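Local coordinates for protein Methylcobalamin\: coenzyme M methyltransferase (Methanosarcina mazei, PDB 4AY7) that probably transfers a methyl group from a methylated corrinoid to coenzyme M in methanogenesis, using a zinc ion held in a TIM-barrel fold, at residues 205-211 / 241-247; 154-160 / 192-196; 33-39 / 75-79. All blocks are in the same frame, centred on the assembly; numbering follows the deposited sequence.

Contact 1. Residues 205-211 / 241-247; sequences DVIAIAD and SVTVLHI. With ZN (zinc ion), chain C.
Two neighbouring parallel strands of the TIM barrel, 206-210 and 242-246, form this contact, and the second carries the zinc ligand His246. Their axes come within 4.7 Å of each other and their N-to-C directions differ by 17°. The register, Ile207 beside Thr243 through Ala210 beside His246, follows from alternating backbone bonds: Ile207 N to Val242 O, Val244 N to Ile207 O, Ile209 N to Val244 O and His246 N to Ile209 O (2.8 Å). Asp211 N adds a fifth to His246 O. Val242 O also accepts Ser241 OG at 2.8 Å, from above its carbonyl plane, so two donors grip it. Just before, a water bridges the chains, donating to Asp205 O and accepting from Val242 N.

Ala208, Val244, Ala210 and His246 share one face, where Val206 CG1 meets Val244 CG2 at 4.0 Å. With CG anti to the backbone N (chi1 173°), the His246 ring lies obliquely near Ala210 CB and brings NE2 to the zinc ion at 2.2 Å; Cys248 and Cys325 also bind the metal, while Ser267 holds ND1 and thereby limits rotation of the ring. On the face of Ile207, Ile209 and Leu245, Leu245 CD1 packs on Ile209 CG1 at 3.7 Å.

Helix 221-238 connects the strands as a beta-alpha-beta crossover and covers Ile209 through Leu232 and Phe235; helix 178-202 packs on Ile207, and strand 150-155 pairs with the other edge of 206-210.

Contact 2. Residues 154-160 / 192-196; sequences MEGPVTV and SIIYA
The Tyr195 ring meets Met154 obliquely. Met154 CB lies 3.9 Å from Tyr195 CE2, on the outer part of the ring, and Met154 SD sits 4.9 Å from the Tyr195 centroid, 48° off the ring normal: an oblique Met-aromatic contact. The two side chains slide past each other in opposite directions, so the thioether runs back along the ring towards the helix that carries it. Val86 and Leu87 of helix 86-90 also touch the tyrosine.

Beyond the ring, Met154 SD packs on Ala196 CB at 3.8 Å. The chain is bent at its thioether (chi3 -80°), which turns CE towards the preceding helical turn, 3.6 Å from Ser192 O and 3.9 Å from Ser192 CB. Ser192 O accepts the helical bond from Ala196 N, and the Met154 methyl packs beside it. An alanine in place of Met154 would probably open a gap beside Ala196 and Ser192 and leave the Tyr195 ring without its sulfur neighbour.

Ser192 OG reaches the start of the other helix, 3.7 Å from Pro157 CA and 3.8 Å from Val160 CG2; its polar demand is met by Ala188 O, one turn back.

This is the packing of an outer helix of the TIM barrel, 178-202, against the end of barrel strand 150-155 and the first turn of helix 157-165, with Gly156 at the N-cap position of the latter helix. Phe235 of helix 221-238 touches Met154, Ser192 and Ala196, while Ile207 and Ile209 of strand 206-210 also lie against Met154.

Contact 3. Residues 33-39 / 75-79; sequences VCSVTQT and LEAVR
Val36 O is gripped by two donors: Arg79 NE at 3.0 Å, with an N-H...O angle of 161°, and a water that in turn accepts from Arg79 NH2. Both this oxygen and the water lie at the edge of the guanidinium, near its plane, yet NE meets the carbonyl from 59° above the carbonyl's own plane. The peptide between Thr37 and Gln38 covers one guanidinium face, with Gln38 N 3.6 Å above its centre and Thr37 C nearer the rim. A bend at chi2 of Arg79 (-85°) turns its chain along the loop, where Arg79 CD lies 3.5 Å from Thr37 O. That same carbonyl accepts Ser35 OG, a bond that ties the turn together within 33-39.

Further along, Thr39 CG2 rests on Arg79 CB at 3.9 Å, and two waters link Thr39 with the Arg79 backbone: one joins Thr39 N to Arg79 O, the other lies between Thr39 OG1 and Arg79 N.

At the far end, Glu76 N donates to Val33 O at 2.8 Å, in the carbonyl plane. Val33 N returns a bond to Glu76 OE1, approaching from above the carboxylate plane; Glu76 OE2 forms a salt bridge to Arg343. Apolar contacts fill the middle, with Cys34 CB 3.8 Å from Ala77 CB and Leu75 CD2 against Cys34 CA.

Gln38 is a coenzyme M ligand in another structure of this protein, though the coenzyme is not bound here; Thr37, held through OG1 by Cys325 O, lies beside the zinc site. Arg79 therefore probably acts from the second shell: by holding the backbone at 36-38 it is likely to help position Gln38, and its buried positive charge would be partly offset by the carbonyl of Val36.

From the N terminus, contact 3 comes first: the loop after helix 15-24 is closed onto the start of strand 78-80 across 35 largely helical residues. Contact 2 follows, returning helix 178-202 to the end of strand 150-155, and contact 1 then completes the next step round the barrel, from strand 206-210 to 242-246. The three are in series, without nesting or crossing. Contacts 1 and 2 meet directly, through Ala210 N to Met154 O and Asp211 OD1 to Thr159 OG1. Contact 3 packs on contact 1 at Ala208 and His246, but does not touch contact 2. Together they tie loop 33-39, the parallel sheet and helix 178-202, with the zinc site at contact 1 and contact 3 beside it.

Contact 1. Residues 205-211 / 241-247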
ATOM      1  N   ASP A 205      12.611  -1.447  -0.962  1.00 20.54           N
ATOM      2  CA  ASP A 205      12.806  -2.786  -1.558  1.00 21.09           C
ATOM      3  C   ASP A 205      11.575  -3.287  -2.280  1.00 20.47           C
ATOM      4  O   ASP A 205      11.676  -4.104  -3.226  1.00 20.44           O
ATOM      5  CB  ASP A 205      13.175  -3.787  -0.450  1.00 21.76           C
ATOM      6  CG  ASP A 205      14.498  -3.414   0.249  1.00 23.38           C
ATOM      7  OD1 ASP A 205      15.591  -3.308  -0.393  1.00 24.88           O
ATOM      8  OD2 ASP A 205      14.433  -3.110   1.442  1.00 24.88           O
ATOM      9  N   VAL A 206      10.419  -2.870  -1.767  1.00 18.95           N
ATOM     10  CA  VAL A 206       9.133  -3.209  -2.327  1.00 18.25           C
ATOM     11  C   VAL A 206       8.373  -1.903  -2.462  1.00 17.64           C
ATOM     12  O   VAL A 206       8.434  -1.102  -1.536  1.00 17.54           O
ATOM     13  CB  VAL A 206       8.410  -4.137  -1.328  1.00 18.05           C
ATOM     14  CG1 VAL A 206       6.975  -4.401  -1.806  1.00 18.07           C
ATOM     15  CG2 VAL A 206       9.190  -5.421  -1.152  1.00 18.27           C
ATOM     16  N   ILE A 207       7.629  -1.695  -3.543  1.00 17.53           N
ATOM     17  CA  ILE A 207       6.723  -0.558  -3.640  1.00 17.54           C
ATOM     18  C   ILE A 207       5.374  -1.218  -3.598  1.00 17.35           C
ATOM     19  O   ILE A 207       5.122  -2.042  -4.451  1.00 16.45           O
ATOM     20  CB  ILE A 207       6.867   0.334  -4.928  1.00 17.91           C
ATOM     21  CG1 ILE A 207       8.317   0.811  -4.998  1.00 18.21           C
ATOM     22  CG2 ILE A 207       5.826   1.462  -4.888  1.00 18.32           C
ATOM     23  CD1 ILE A 207       8.740   1.723  -3.807  1.00 18.36           C
ATOM     24  N   ALA A 208       4.549  -0.814  -2.638  1.00 16.88           N
ATOM     25  CA  ALA A 208       3.173  -1.208  -2.497  1.00 17.23           C
ATOM     26  C   ALA A 208       2.189  -0.088  -2.782  1.00 17.77           C
ATOM     27  O   ALA A 208       2.151   0.969  -2.068  1.00 19.17           O
ATOM     28  CB  ALA A 208       2.951  -1.718  -1.093  1.00 16.89           C
ATOM     29  N   ILE A 209       1.389  -0.240  -3.845  1.00 17.92           N
ATOM     30  CA  ILE A 209       0.463   0.796  -4.150  1.00 17.77           C
ATOM     31  C   ILE A 209      -0.915   0.444  -3.653  1.00 17.11           C
ATOM     32  O   ILE A 209      -1.342  -0.700  -3.709  1.00 16.65           O
ATOM     33  CB  ILE A 209       0.446   1.166  -5.631  1.00 18.30           C
ATOM     34  CG1 ILE A 209      -0.200   0.099  -6.479  1.00 18.83           C
ATOM     35  CG2 ILE A 209       1.879   1.527  -6.115  1.00 18.88           C
ATOM     36  CD1 ILE A 209      -0.274   0.438  -7.964  1.00 18.80           C
ATOM     37  N   ALA A 210      -1.616   1.437  -3.176  1.00 17.47           N
ATOM     38  CA  ALA A 210      -2.966   1.271  -2.730  1.00 18.41           C
ATOM     39  C   ALA A 210      -3.828   2.032  -3.691  1.00 19.96           C
ATOM     40  O   ALA A 210      -3.660   3.238  -3.845  1.00 20.11           O
ATOM     41  CB  ALA A 210      -3.128   1.734  -1.285  1.00 19.40           C
ATOM     42  N   ASP A 211      -4.755   1.375  -4.361  1.00 19.85           N
ATOM     43  CA  ASP A 211      -5.499   2.017  -5.356  1.00 20.09           C
ATOM     44  C   ASP A 211      -6.986   1.834  -5.172  1.00 20.75           C
ATOM     45  O   ASP A 211      -7.629   1.188  -5.965  1.00 20.35           O
ATOM     46  CB  ASP A 211      -5.034   1.514  -6.748  1.00 20.92           C
ATOM     47  CG  ASP A 211      -4.982   2.644  -7.817  1.00 22.20           C
ATOM     48  OD1 ASP A 211      -5.707   3.638  -7.611  1.00 22.50           O
ATOM     49  OD2 ASP A 211      -4.269   2.508  -8.879  1.00 22.34           O
ATOM     50  N   SER A 241      11.553  -2.356  -8.944  1.00 24.03           N
ATOM     51  CA  SER A 241      11.576  -3.236  -7.746  1.00 23.34           C
ATOM     52  C   SER A 241      10.400  -4.196  -7.821  1.00 22.27           C
ATOM     53  O   SER A 241       9.481  -4.033  -8.665  1.00 21.36           O
ATOM     54  CB  SER A 241      11.439  -2.422  -6.431  1.00 24.87           C
ATOM     55  OG  SER A 241      10.141  -1.833  -6.348  1.00 24.07           O
ATOM     56  N   VAL A 242      10.426  -5.155  -6.902  1.00 20.77           N
ATOM     57  CA  VAL A 242       9.243  -5.894  -6.544  1.00 20.38           C
ATOM     58  C   VAL A 242       8.138  -4.934  -6.153  1.00 19.24           C
ATOM     59  O   VAL A 242       8.376  -3.875  -5.515  1.00 18.89           O
ATOM     60  CB  VAL A 242       9.577  -6.950  -5.453  1.00 20.36           C
ATOM     61  CG1 VAL A 242       8.292  -7.534  -4.835  1.00 20.40           C
ATOM     62  CG2 VAL A 242      10.549  -8.015  -6.047  1.00 20.98           C
ATOM     63  N   THR A 243       6.952  -5.199  -6.714  1.00 19.14           N
ATOM     64  CA  THR A 243       5.766  -4.398  -6.416  1.00 18.47           C
ATOM     65  C   THR A 243       4.589  -5.245  -5.898  1.00 17.91           C
ATOM     66  O   THR A 243       4.488  -6.459  -6.176  1.00 17.80           O
ATOM     67  CB  THR A 243       5.296  -3.613  -7.638  1.00 18.93           C
ATOM     68  OG1 THR A 243       4.994  -4.533  -8.650  1.00 18.82           O
ATOM     69  CG2 THR A 243       6.354  -2.623  -8.192  1.00 18.60           C
ATOM     70  N   VAL A 244       3.671  -4.563  -5.231  1.00 17.05           N
ATOM     71  CA  VAL A 244       2.466  -5.121  -4.648  1.00 16.66           C
ATOM     72  C   VAL A 244       1.296  -4.180  -4.941  1.00 16.56           C
ATOM     73  O   VAL A 244       1.402  -2.956  -4.782  1.00 17.14           O
ATOM     74  CB  VAL A 244       2.630  -5.342  -3.109  1.00 16.71           C
ATOM     75  CG1 VAL A 244       1.350  -5.846  -2.461  1.00 16.02           C
ATOM     76  CG2 VAL A 244       3.701  -6.380  -2.804  1.00 16.93           C
ATOM     77  N   LEU A 245       0.164  -4.735  -5.338  1.00 16.53           N
ATOM     78  CA  LEU A 245      -1.033  -3.978  -5.629  1.00 16.35           C
ATOM     79  C   LEU A 245      -2.082  -4.299  -4.563  1.00 16.60           C
ATOM     80  O   LEU A 245      -2.475  -5.454  -4.391  1.00 16.09           O
ATOM     81  CB  LEU A 245      -1.571  -4.351  -6.997  1.00 16.75           C
ATOM     82  CG  LEU A 245      -2.935  -3.859  -7.340  1.00 16.95           C
ATOM     83  CD1 LEU A 245      -2.810  -2.327  -7.469  1.00 17.14           C
ATOM     84  CD2 LEU A 245      -3.367  -4.405  -8.681  1.00 17.72           C
ATOM     85  N   HIS A 246      -2.552  -3.253  -3.903  1.00 16.64           N
ATOM     86  CA  HIS A 246      -3.608  -3.382  -2.923  1.00 17.65           C
ATOM     87  C   HIS A 246      -4.850  -2.673  -3.394  1.00 18.55           C
ATOM     88  O   HIS A 246      -4.784  -1.429  -3.611  1.00 18.65           O
ATOM     89  CB  HIS A 246      -3.131  -2.853  -1.604  1.00 18.47           C
ATOM     90  CG  HIS A 246      -4.238  -2.799  -0.584  1.00 20.49           C
ATOM     91  ND1 HIS A 246      -4.548  -3.825   0.183  1.00 20.48           N
ATOM     92  CD2 HIS A 246      -5.166  -1.807  -0.287  1.00 23.05           C
ATOM     93  CE1 HIS A 246      -5.648  -3.567   0.907  1.00 21.64           C
ATOM     94  NE2 HIS A 246      -5.990  -2.319   0.680  1.00 24.47           N
ATOM     95  N   ILE A 247      -5.970  -3.363  -3.543  1.00 19.23           N
ATOM     96  CA  ILE A 247      -7.214  -2.689  -3.971  1.00 20.63           C
ATOM     97  C   ILE A 247      -8.239  -3.097  -2.953  1.00 22.48           C
ATOM     98  O   ILE A 247      -8.466  -4.297  -2.730  1.00 21.48           O
ATOM     99  CB  ILE A 247      -7.695  -3.032  -5.399  1.00 20.21           C
ATOM    100  CG1 ILE A 247      -6.709  -2.515  -6.461  1.00 20.11           C
ATOM    101  CG2 ILE A 247      -9.089  -2.436  -5.723  1.00 20.45           C
ATOM    102  CD1 ILE A 247      -7.130  -2.863  -7.916  1.00 20.86           C
TER
HETATM  103 ZN    ZN C 500      -7.928  -1.512   1.445  1.00 46.90          ZN
HETATM  104  O   HOH W   1      12.917  -5.102  -5.313  1.00 28.05           O

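Contact 2. Residues 154-160 / 192-196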
ATOM      1  N   MET A 154       2.292   4.037  -1.495  1.00 18.12           N
ATOM      2  CA  MET A 154       1.795   5.209  -2.193  1.00 18.80           C
ATOM      3  C   MET A 154       0.446   4.909  -2.803  1.00 18.86           C
ATOM      4  O   MET A 154       0.090   3.762  -3.035  1.00 17.58           O
ATOM      5  CB  MET A 154       2.773   5.656  -3.266  1.00 19.46           C
ATOM      6  CG  MET A 154       3.114   4.536  -4.216  1.00 19.66           C
ATOM      7  SD  MET A 154       4.281   4.912  -5.556  1.00 21.47           S
ATOM      8  CE  MET A 154       3.186   5.737  -6.703  1.00 20.65           C
ATOM      9  N   GLU A 155      -0.277   5.953  -3.080  1.00 18.32           N
ATOM     10  CA  GLU A 155      -1.506   5.933  -3.877  1.00 19.32           C
ATOM     11  C   GLU A 155      -1.159   5.528  -5.301  1.00 20.23           C
ATOM     12  O   GLU A 155      -0.113   5.847  -5.825  1.00 20.48           O
ATOM     13  CB  GLU A 155      -2.238   7.320  -3.806  1.00 20.25           C
ATOM     14  CG  GLU A 155      -1.460   8.484  -4.322  1.00 20.41           C
ATOM     15  CD  GLU A 155      -0.590   9.163  -3.240  1.00 22.30           C
ATOM     16  OE1 GLU A 155      -0.030   8.481  -2.336  1.00 21.64           O
ATOM     17  OE2 GLU A 155      -0.404  10.386  -3.333  1.00 20.86           O
ATOM     18  N   GLY A 156      -1.989   4.665  -5.873  1.00 20.25           N
ATOM     19  CA  GLY A 156      -1.717   4.080  -7.183  1.00 19.91           C
ATOM     20  C   GLY A 156      -2.268   4.984  -8.289  1.00 20.02           C
ATOM     21  O   GLY A 156      -3.006   5.967  -8.003  1.00 19.86           O
ATOM     22  N   PRO A 157      -1.968   4.658  -9.543  1.00 19.95           N
ATOM     23  CA  PRO A 157      -2.275   5.616 -10.593  1.00 20.53           C
ATOM     24  C   PRO A 157      -3.748   5.881 -10.803  1.00 20.45           C
ATOM     25  O   PRO A 157      -4.115   7.003 -11.195  1.00 21.12           O
ATOM     26  CB  PRO A 157      -1.641   5.039 -11.832  1.00 21.62           C
ATOM     27  CG  PRO A 157      -1.216   3.656 -11.524  1.00 21.12           C
ATOM     28  CD  PRO A 157      -1.174   3.510 -10.028  1.00 20.82           C
ATOM     29  N   VAL A 158      -4.618   4.937 -10.498  1.00 20.16           N
ATOM     30  CA  VAL A 158      -6.024   5.204 -10.709  1.00 20.80           C
ATOM     31  C   VAL A 158      -6.454   6.296  -9.703  1.00 21.25           C
ATOM     32  O   VAL A 158      -7.124   7.275 -10.028  1.00 21.28           O
ATOM     33  CB  VAL A 158      -6.876   3.961 -10.624  1.00 20.27           C
ATOM     34  CG1 VAL A 158      -8.359   4.253 -10.860  1.00 20.23           C
ATOM     35  CG2 VAL A 158      -6.340   2.929 -11.629  1.00 20.73           C
ATOM     36  N   THR A 159      -6.088   6.095  -8.439  1.00 20.68           N
ATOM     37  CA  THR A 159      -6.431   7.042  -7.395  1.00 20.63           C
ATOM     38  C   THR A 159      -5.773   8.410  -7.617  1.00 20.18           C
ATOM     39  O   THR A 159      -6.415   9.429  -7.376  1.00 19.40           O
ATOM     40  CB  THR A 159      -6.092   6.366  -6.057  1.00 20.74           C
ATOM     41  OG1 THR A 159      -6.952   5.219  -5.944  1.00 20.54           O
ATOM     42  CG2 THR A 159      -6.323   7.287  -4.805  1.00 20.24           C
ATOM     43  N   VAL A 160      -4.538   8.425  -8.145  1.00 19.01           N
ATOM     44  CA  VAL A 160      -3.861   9.680  -8.466  1.00 18.89           C
ATOM     45  C   VAL A 160      -4.610  10.398  -9.577  1.00 19.36           C
ATOM     46  O   VAL A 160      -4.832  11.600  -9.454  1.00 19.17           O
ATOM     47  CB  VAL A 160      -2.391   9.473  -8.946  1.00 18.49           C
ATOM     48  CG1 VAL A 160      -1.845  10.752  -9.538  1.00 18.05           C
ATOM     49  CG2 VAL A 160      -1.535   8.945  -7.798  1.00 17.77           C
ATOM     50  N   SER A 192       3.366   8.538 -11.161  1.00 18.89           N
ATOM     51  CA  SER A 192       3.459   7.389 -10.209  1.00 18.39           C
ATOM     52  C   SER A 192       4.778   6.644 -10.368  1.00 18.33           C
ATOM     53  O   SER A 192       5.443   6.320  -9.395  1.00 17.57           O
ATOM     54  CB  SER A 192       2.240   6.445 -10.400  1.00 19.08           C
ATOM     55  OG  SER A 192       1.084   7.083  -9.814  1.00 19.73           O
ATOM     56  N   ILE A 193       5.182   6.424 -11.608  1.00 18.68           N
ATOM     57  CA  ILE A 193       6.384   5.639 -11.877  1.00 18.86           C
ATOM     58  C   ILE A 193       7.599   6.446 -11.407  1.00 19.03           C
ATOM     59  O   ILE A 193       8.538   5.905 -10.756  1.00 19.57           O
ATOM     60  CB  ILE A 193       6.474   5.352 -13.385  1.00 19.37           C
ATOM     61  CG1 ILE A 193       5.414   4.355 -13.732  1.00 19.64           C
ATOM     62  CG2 ILE A 193       7.877   4.959 -13.770  1.00 19.54           C
ATOM     63  CD1 ILE A 193       5.195   4.235 -15.211  1.00 20.44           C
ATOM     64  N   ILE A 194       7.578   7.738 -11.705  1.00 18.99           N
ATOM     65  CA  ILE A 194       8.683   8.630 -11.298  1.00 19.06           C
ATOM     66  C   ILE A 194       8.887   8.581  -9.768  1.00 18.65           C
ATOM     67  O   ILE A 194      10.012   8.486  -9.279  1.00 18.86           O
ATOM     68  CB  ILE A 194       8.485  10.073 -11.761  1.00 19.47           C
ATOM     69  CG1 ILE A 194       8.611  10.182 -13.306  1.00 19.96           C
ATOM     70  CG2 ILE A 194       9.485  11.021 -11.040  1.00 19.96           C
ATOM     71  CD1 ILE A 194       8.024  11.425 -13.963  1.00 20.21           C
ATOM     72  N   TYR A 195       7.811   8.737  -9.030  1.00 17.84           N
ATOM     73  CA  TYR A 195       7.886   8.755  -7.535  1.00 17.81           C
ATOM     74  C   TYR A 195       8.287   7.395  -7.000  1.00 17.78           C
ATOM     75  O   TYR A 195       9.178   7.275  -6.153  1.00 18.81           O
ATOM     76  CB  TYR A 195       6.531   9.142  -6.985  1.00 17.43           C
ATOM     77  CG  TYR A 195       6.407   9.140  -5.457  1.00 17.45           C
ATOM     78  CD1 TYR A 195       7.452   9.557  -4.641  1.00 17.71           C
ATOM     79  CD2 TYR A 195       5.238   8.732  -4.850  1.00 17.31           C
ATOM     80  CE1 TYR A 195       7.341   9.565  -3.250  1.00 17.99           C
ATOM     81  CE2 TYR A 195       5.063   8.791  -3.448  1.00 17.68           C
ATOM     82  CZ  TYR A 195       6.141   9.192  -2.654  1.00 18.00           C
ATOM     83  OH  TYR A 195       6.044   9.198  -1.294  1.00 18.34           O
ATOM     84  N   ALA A 196       7.661   6.349  -7.524  1.00 17.48           N
ATOM     85  CA  ALA A 196       8.004   4.963  -7.111  1.00 17.24           C
ATOM     86  C   ALA A 196       9.515   4.670  -7.289  1.00 17.94           C
ATOM     87  O   ALA A 196      10.166   4.224  -6.367  1.00 18.04           O
ATOM     88  CB  ALA A 196       7.155   3.954  -7.904  1.00 16.79           C
TER

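Contact 3. Residues 33-39 / 75-79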
ATOM      1  N   VAL A  33       5.973 -12.240   7.969  1.00 20.88           N
ATOM      2  CA  VAL A  33       4.830 -11.540   8.549  1.00 20.70           C
ATOM      3  C   VAL A  33       5.170 -10.086   8.596  1.00 21.95           C
ATOM      4  O   VAL A  33       6.152  -9.692   9.219  1.00 22.51           O
ATOM      5  CB  VAL A  33       4.391 -12.077   9.902  1.00 21.76           C
ATOM      6  CG1 VAL A  33       5.563 -12.139  10.902  1.00 22.77           C
ATOM      7  CG2 VAL A  33       3.173 -11.330  10.415  1.00 21.40           C
ATOM      8  N   CYS A  34       4.377  -9.318   7.884  1.00 21.26           N
ATOM      9  CA  CYS A  34       4.604  -7.851   7.862  1.00 22.87           C
ATOM     10  C   CYS A  34       3.389  -7.144   7.357  1.00 23.20           C
ATOM     11  O   CYS A  34       2.360  -7.785   7.160  1.00 24.79           O
ATOM     12  CB  CYS A  34       5.802  -7.509   7.019  1.00 23.01           C
ATOM     13  SG  CYS A  34       5.526  -7.762   5.302  1.00 25.37           S
ATOM     14  N   SER A  35       3.476  -5.810   7.216  1.00 23.24           N
ATOM     15  CA  SER A  35       2.393  -5.034   6.592  1.00 22.96           C
ATOM     16  C   SER A  35       2.900  -4.297   5.398  1.00 22.39           C
ATOM     17  O   SER A  35       4.001  -3.712   5.444  1.00 22.84           O
ATOM     18  CB  SER A  35       1.796  -4.074   7.629  1.00 23.37           C
ATOM     19  OG  SER A  35       0.633  -3.488   7.070  1.00 24.71           O
ATOM     20  N   VAL A  36       2.125  -4.328   4.322  1.00 21.24           N
ATOM     21  CA  VAL A  36       2.401  -3.600   3.127  1.00 22.77           C
ATOM     22  C   VAL A  36       1.473  -2.387   3.113  1.00 22.44           C
ATOM     23  O   VAL A  36       1.597  -1.535   2.265  1.00 21.35           O
ATOM     24  CB  VAL A  36       2.299  -4.444   1.823  1.00 22.83           C
ATOM     25  CG1 VAL A  36       3.266  -5.621   1.877  1.00 25.09           C
ATOM     26  CG2 VAL A  36       0.881  -5.007   1.613  1.00 24.57           C
ATOM     27  N   THR A  37       0.588  -2.282   4.091  1.00 21.37           N
ATOM     28  CA  THR A  37      -0.354  -1.196   4.148  1.00 21.31           C
ATOM     29  C   THR A  37       0.062  -0.343   5.382  1.00 21.08           C
ATOM     30  O   THR A  37       0.960  -0.725   6.114  1.00 21.43           O
ATOM     31  CB  THR A  37      -1.763  -1.775   4.339  1.00 22.14           C
ATOM     32  OG1 THR A  37      -1.741  -2.659   5.469  1.00 23.64           O
ATOM     33  CG2 THR A  37      -2.178  -2.601   3.069  1.00 23.47           C
ATOM     34  N   GLN A  38      -0.605   0.753   5.656  1.00 19.84           N
ATOM     35  CA  GLN A  38      -0.053   1.711   6.626  1.00 20.47           C
ATOM     36  C   GLN A  38       0.026   1.108   8.065  1.00 20.58           C
ATOM     37  O   GLN A  38      -0.873   0.356   8.499  1.00 19.81           O
ATOM     38  CB  GLN A  38      -0.828   3.058   6.559  1.00 21.02           C
ATOM     39  CG  GLN A  38      -1.980   3.237   7.528  1.00 20.89           C
ATOM     40  CD  GLN A  38      -1.520   3.665   8.924  1.00 21.23           C
ATOM     41  OE1 GLN A  38      -0.515   4.379   9.027  1.00 21.74           O
ATOM     42  NE2 GLN A  38      -2.176   3.152   9.997  1.00 19.73           N
ATOM     43  N   THR A  39       1.116   1.416   8.755  1.00 20.21           N
ATOM     44  CA  THR A  39       1.405   0.838  10.078  1.00 21.74           C
ATOM     45  C   THR A  39       1.384   1.824  11.287  1.00 22.24           C
ATOM     46  O   THR A  39       1.775   1.484  12.404  1.00 24.18           O
ATOM     47  CB  THR A  39       2.807   0.220   9.988  1.00 22.58           C
ATOM     48  OG1 THR A  39       3.755   1.229   9.599  1.00 24.48           O
ATOM     49  CG2 THR A  39       2.814  -0.929   8.934  1.00 22.38           C
ATOM     50  N   LEU A  75       6.817  -6.924  13.296  1.00 22.56           N
ATOM     51  CA  LEU A  75       6.539  -6.980  11.840  1.00 22.56           C
ATOM     52  C   LEU A  75       7.883  -6.942  11.150  1.00 22.47           C
ATOM     53  O   LEU A  75       8.806  -6.214  11.577  1.00 23.53           O
ATOM     54  CB  LEU A  75       5.640  -5.891  11.365  1.00 22.79           C
ATOM     55  CG  LEU A  75       4.217  -5.881  11.937  1.00 22.19           C
ATOM     56  CD1 LEU A  75       3.537  -4.650  11.393  1.00 22.18           C
ATOM     57  CD2 LEU A  75       3.488  -7.200  11.607  1.00 23.08           C
ATOM     58  N   GLU A  76       7.994  -7.777  10.121  1.00 22.02           N
ATOM     59  CA  GLU A  76       9.271  -8.049   9.488  1.00 22.27           C
ATOM     60  C   GLU A  76       9.542  -7.181   8.300  1.00 21.80           C
ATOM     61  O   GLU A  76      10.221  -7.591   7.391  1.00 22.49           O
ATOM     62  CB  GLU A  76       9.308  -9.539   9.155  1.00 23.16           C
ATOM     63  CG  GLU A  76       9.317 -10.356  10.450  1.00 23.41           C
ATOM     64  CD  GLU A  76       9.255 -11.883  10.264  1.00 24.95           C
ATOM     65  OE1 GLU A  76       8.751 -12.409   9.235  1.00 24.83           O
ATOM     66  OE2 GLU A  76       9.790 -12.569  11.177  1.00 24.96           O
ATOM     67  N   ALA A  77       9.113  -5.916   8.358  1.00 21.65           N
ATOM     68  CA  ALA A  77       9.438  -4.916   7.324  1.00 21.09           C
ATOM     69  C   ALA A  77       9.175  -3.561   7.954  1.00 21.27           C
ATOM     70  O   ALA A  77       8.549  -3.484   9.003  1.00 23.67           O
ATOM     71  CB  ALA A  77       8.566  -5.071   6.098  1.00 20.03           C
ATOM     72  N   VAL A  78       9.687  -2.508   7.357  1.00 20.54           N
ATOM     73  CA  VAL A  78       9.333  -1.138   7.808  1.00 20.09           C
ATOM     74  C   VAL A  78       8.597  -0.516   6.663  1.00 19.99           C
ATOM     75  O   VAL A  78       9.157  -0.467   5.554  1.00 20.12           O
ATOM     76  CB  VAL A  78      10.562  -0.292   8.134  1.00 20.22           C
ATOM     77  CG1 VAL A  78      10.142   1.136   8.599  1.00 20.50           C
ATOM     78  CG2 VAL A  78      11.389  -0.955   9.234  1.00 21.07           C
ATOM     79  N   ARG A  79       7.400   0.011   6.907  1.00 20.06           N
ATOM     80  CA  ARG A  79       6.515   0.543   5.865  1.00 20.24           C
ATOM     81  C   ARG A  79       6.288   2.057   6.180  1.00 20.36           C
ATOM     82  O   ARG A  79       5.973   2.435   7.310  1.00 19.72           O
ATOM     83  CB  ARG A  79       5.174  -0.124   5.940  1.00 20.43           C
ATOM     84  CG  ARG A  79       4.333  -0.120   4.672  1.00 20.95           C
ATOM     85  CD  ARG A  79       3.539   1.067   4.487  1.00 22.37           C
ATOM     86  NE  ARG A  79       2.498   1.019   3.471  1.00 21.87           N
ATOM     87  CZ  ARG A  79       1.732   2.071   3.267  1.00 22.37           C
ATOM     88  NH1 ARG A  79       1.892   3.180   3.996  1.00 23.23           N
ATOM     89  NH2 ARG A  79       0.766   2.058   2.372  1.00 23.15           N
TER
HETATM   90  O   HOH W   2       5.516  -3.901   7.739  1.00 21.21           O
HETATM   91  O   HOH W   3       0.258   0.135   0.259  1.00 24.39           O
HETATM   92  O   HOH W   4       3.160   2.917   7.319  1.00 22.92           O
HETATM   93  O   HOH W   5       6.439   0.102   9.729  1.00 26.81           O